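Local coordinates for parahox neighbor (Phaeodactylum tricornutum CCAP 1055/1, PDB 5Z5M), which probably carries out the last two steps of urate degradation, hydrolysing 5-hydroxyisourate and decarboxylating the product (OHCU) to (S)-allantoin, at residues 182-188 against 281-287. Numbering follows the deposited sequence.
Sequences FLTCHVL and HYHVPLL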
loop_
_atom_site.group_PDB
_atom_site.type_symbol
_atom_site.label_atom_id
_atom_site.label_comp_id
_atom_site.label_asym_id
_atom_site.label_seq_id
_atom_site.Cartn_x
_atom_site.Cartn_y
_atom_site.Cartn_z
ATOM N N PHE A 182 -2.387 -0.154 24.878
ATOM C CA PHE A 182 -2.838 -1.465 24.423
ATOM C C PHE A 182 -2.602 -1.662 22.934
ATOM O O PHE A 182 -2.324 -0.706 22.198
ATOM C CB PHE A 182 -4.327 -1.682 24.756
ATOM C CG PHE A 182 -5.265 -0.680 24.115
ATOM C CD1 PHE A 182 -5.454 0.577 24.676
ATOM C CD2 PHE A 182 -5.983 -1.011 22.976
ATOM C CE1 PHE A 182 -6.317 1.496 24.097
ATOM C CE2 PHE A 182 -6.851 -0.099 22.392
ATOM C CZ PHE A 182 -7.023 1.156 22.957
ATOM N N LEU A 183 -2.729 -2.916 22.507
ATOM C CA LEU A 183 -2.433 -3.327 21.137
ATOM C C LEU A 183 -3.657 -3.961 20.489
ATOM O O LEU A 183 -4.235 -4.907 21.026
ATOM C CB LEU A 183 -1.264 -4.316 21.122
ATOM C CG LEU A 183 -0.841 -4.933 19.786
ATOM C CD1 LEU A 183 -0.295 -3.878 18.824
ATOM C CD2 LEU A 183 0.198 -6.017 20.023
ATOM N N THR A 184 -4.063 -3.417 19.348
ATOM C CA THR A 184 -5.174 -3.977 18.596
ATOM C C THR A 184 -4.743 -4.342 17.182
ATOM O O THR A 184 -3.670 -3.941 16.712
ATOM C CB THR A 184 -6.362 -3.001 18.505
ATOM O OG1 THR A 184 -5.925 -1.772 17.909
ATOM C CG2 THR A 184 -6.949 -2.729 19.890
ATOM N N CYS A 185 -5.607 -5.084 16.502
ATOM C CA CYS A 185 -5.337 -5.549 15.155
ATOM C C CYS A 185 -6.622 -5.569 14.337
ATOM O O CYS A 185 -7.713 -5.744 14.875
ATOM C CB CYS A 185 -4.709 -6.940 15.191
ATOM S SG CYS A 185 -4.059 -7.493 13.600
ATOM N N HIS A 186 -6.476 -5.368 13.037
ATOM C CA HIS A 186 -7.581 -5.436 12.097
ATOM C C HIS A 186 -7.047 -6.073 10.822
ATOM O O HIS A 186 -5.930 -5.773 10.402
ATOM C CB HIS A 186 -8.148 -4.037 11.834
ATOM C CG HIS A 186 -9.213 -3.992 10.783
ATOM N ND1 HIS A 186 -10.463 -4.541 10.967
ATOM C CD2 HIS A 186 -9.216 -3.451 9.542
ATOM C CE1 HIS A 186 -11.190 -4.348 9.878
ATOM N NE2 HIS A 186 -10.456 -3.690 9.000
ATOM N N VAL A 187 -7.815 -6.973 10.223
ATOM C CA VAL A 187 -7.408 -7.561 8.953
ATOM C C VAL A 187 -8.426 -7.230 7.868
ATOM O O VAL A 187 -9.626 -7.476 8.022
ATOM C CB VAL A 187 -7.253 -9.083 9.038
ATOM C CG1 VAL A 187 -6.766 -9.624 7.692
ATOM C CG2 VAL A 187 -6.301 -9.454 10.161
ATOM N N LEU A 188 -7.941 -6.654 6.777
ATOM C CA LEU A 188 -8.793 -6.318 5.644
ATOM C C LEU A 188 -8.386 -7.075 4.386
ATOM O O LEU A 188 -7.227 -7.031 3.976
ATOM C CB LEU A 188 -8.744 -4.821 5.370
ATOM C CG LEU A 188 -9.527 -4.411 4.125
ATOM C CD1 LEU A 188 -10.989 -4.180 4.461
ATOM C CD2 LEU A 188 -8.903 -3.181 3.493
ATOM N N HIS A 281 -1.826 3.683 22.409
ATOM C CA HIS A 281 -2.609 2.702 21.673
ATOM C C HIS A 281 -1.911 2.399 20.347
ATOM O O HIS A 281 -1.789 3.270 19.481
ATOM C CB HIS A 281 -4.029 3.209 21.422
ATOM C CG HIS A 281 -4.843 2.321 20.537
ATOM N ND1 HIS A 281 -5.988 2.749 19.902
ATOM C CD2 HIS A 281 -4.677 1.023 20.174
ATOM C CE1 HIS A 281 -6.494 1.759 19.190
ATOM N NE2 HIS A 281 -5.713 0.699 19.336
ATOM N N TYR A 282 -1.424 1.174 20.204
ATOM C CA TYR A 282 -0.823 0.741 18.949
ATOM C C TYR A 282 -1.841 -0.071 18.173
ATOM O O TYR A 282 -2.364 -1.060 18.673
ATOM C CB TYR A 282 0.438 -0.091 19.188
ATOM C CG TYR A 282 1.704 0.697 19.442
ATOM C CD1 TYR A 282 1.816 1.547 20.535
ATOM C CD2 TYR A 282 2.800 0.565 18.602
ATOM C CE1 TYR A 282 2.984 2.254 20.770
ATOM C CE2 TYR A 282 3.967 1.263 18.830
ATOM C CZ TYR A 282 4.053 2.110 19.911
ATOM O OH TYR A 282 5.216 2.805 20.144
ATOM N N HIS A 283 -2.137 0.359 16.957
ATOM C CA HIS A 283 -2.998 -0.416 16.075
ATOM C C HIS A 283 -2.156 -0.903 14.898
ATOM O O HIS A 283 -1.738 -0.110 14.066
ATOM C CB HIS A 283 -4.183 0.422 15.595
ATOM C CG HIS A 283 -5.110 -0.319 14.686
ATOM N ND1 HIS A 283 -5.983 -1.284 15.144
ATOM C CD2 HIS A 283 -5.288 -0.252 13.347
ATOM C CE1 HIS A 283 -6.667 -1.769 14.124
ATOM N NE2 HIS A 283 -6.264 -1.168 13.023
ATOM N N VAL A 284 -1.890 -2.204 14.842
ATOM C CA VAL A 284 -1.021 -2.749 13.804
ATOM C C VAL A 284 -1.790 -3.757 12.967
ATOM O O VAL A 284 -1.797 -4.947 13.272
ATOM C CB VAL A 284 0.240 -3.399 14.416
ATOM C CG1 VAL A 284 1.171 -3.939 13.315
ATOM C CG2 VAL A 284 0.974 -2.389 15.279
ATOM N N PRO A 285 -2.463 -3.268 11.915
ATOM C CA PRO A 285 -3.347 -4.062 11.064
ATOM C C PRO A 285 -2.633 -4.746 9.897
ATOM O O PRO A 285 -1.443 -4.520 9.663
ATOM C CB PRO A 285 -4.328 -3.017 10.539
ATOM C CG PRO A 285 -3.487 -1.793 10.396
ATOM C CD PRO A 285 -2.444 -1.852 11.498
ATOM N N LEU A 286 -3.379 -5.569 9.169
ATOM C CA LEU A 286 -2.900 -6.199 7.949
ATOM C C LEU A 286 -3.875 -5.925 6.799
ATOM O O LEU A 286 -5.072 -6.209 6.908
ATOM C CB LEU A 286 -2.731 -7.713 8.153
ATOM C CG LEU A 286 -2.274 -8.524 6.938
ATOM C CD1 LEU A 286 -0.824 -8.190 6.599
ATOM C CD2 LEU A 286 -2.453 -10.020 7.168
ATOM N N LEU A 287 -3.363 -5.364 5.707
ATOM C CA LEU A 287 -4.109 -5.254 4.456
ATOM C C LEU A 287 -3.609 -6.363 3.550
ATOM O O LEU A 287 -2.420 -6.418 3.279
ATOM C CB LEU A 287 -3.903 -3.886 3.797
ATOM C CG LEU A 287 -4.635 -2.644 4.322
ATOM C CD1 LEU A 287 -4.311 -2.355 5.779
ATOM C CD2 LEU A 287 -4.298 -1.440 3.450
#
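F182 to L188 runs parallel to H281 to L287, in step from F182 beside H281 to L188 beside L287; the axes of strands 182-184 and 281-283 come within 4.8 Å at 18°. Y282 is hydrogen-bonded through both its N and its O: the N donates to F182 O, and the O accepts from T184 N at 3.0 Å. V284 N then donates to T184 O. The ladder breaks next, where the rung from H186 N to V284 O is missing and H186 N is left buried without a partner. Beyond the break it resumes with L286 N to H186 O (2.8 Å) and L188 N to L286 O. These strands form the parallel pair in the otherwise antiparallel β-sandwich of the HIU hydrolase/transthyretin domain, and strand 292-296 continues the sheet beyond 281-289.

On the face bearing T184, the rings of F182 and H281 make an offset stack, centroids 4.0 Å apart and planes at 18°. F182 CE2 sits over the imidazole, 3.3 Å from H281 CD2. With CG anti to its backbone N (chi1 173°), H281 swings its ring toward 182-184, where NE2 and T184 OG1 share a hydrogen bond of 2.9 Å. The same hydroxyl makes a second hydrogen bond, to H283 ND1 at 2.8 Å, so one OG1 bridges two imidazoles at their edges and probably limits how far either can turn. H186 CB closes on the CE1 edge of H283, 3.5 Å away. On the other face, L183 CD1 touches both Y282 CB and V284 CG2, and L183 also touches F273 of strand 268-275, while C185 and L286 reach F247 of strand 241-248. Farther along the T184 face, L188 and L287 pack against Y296 of a second subunit.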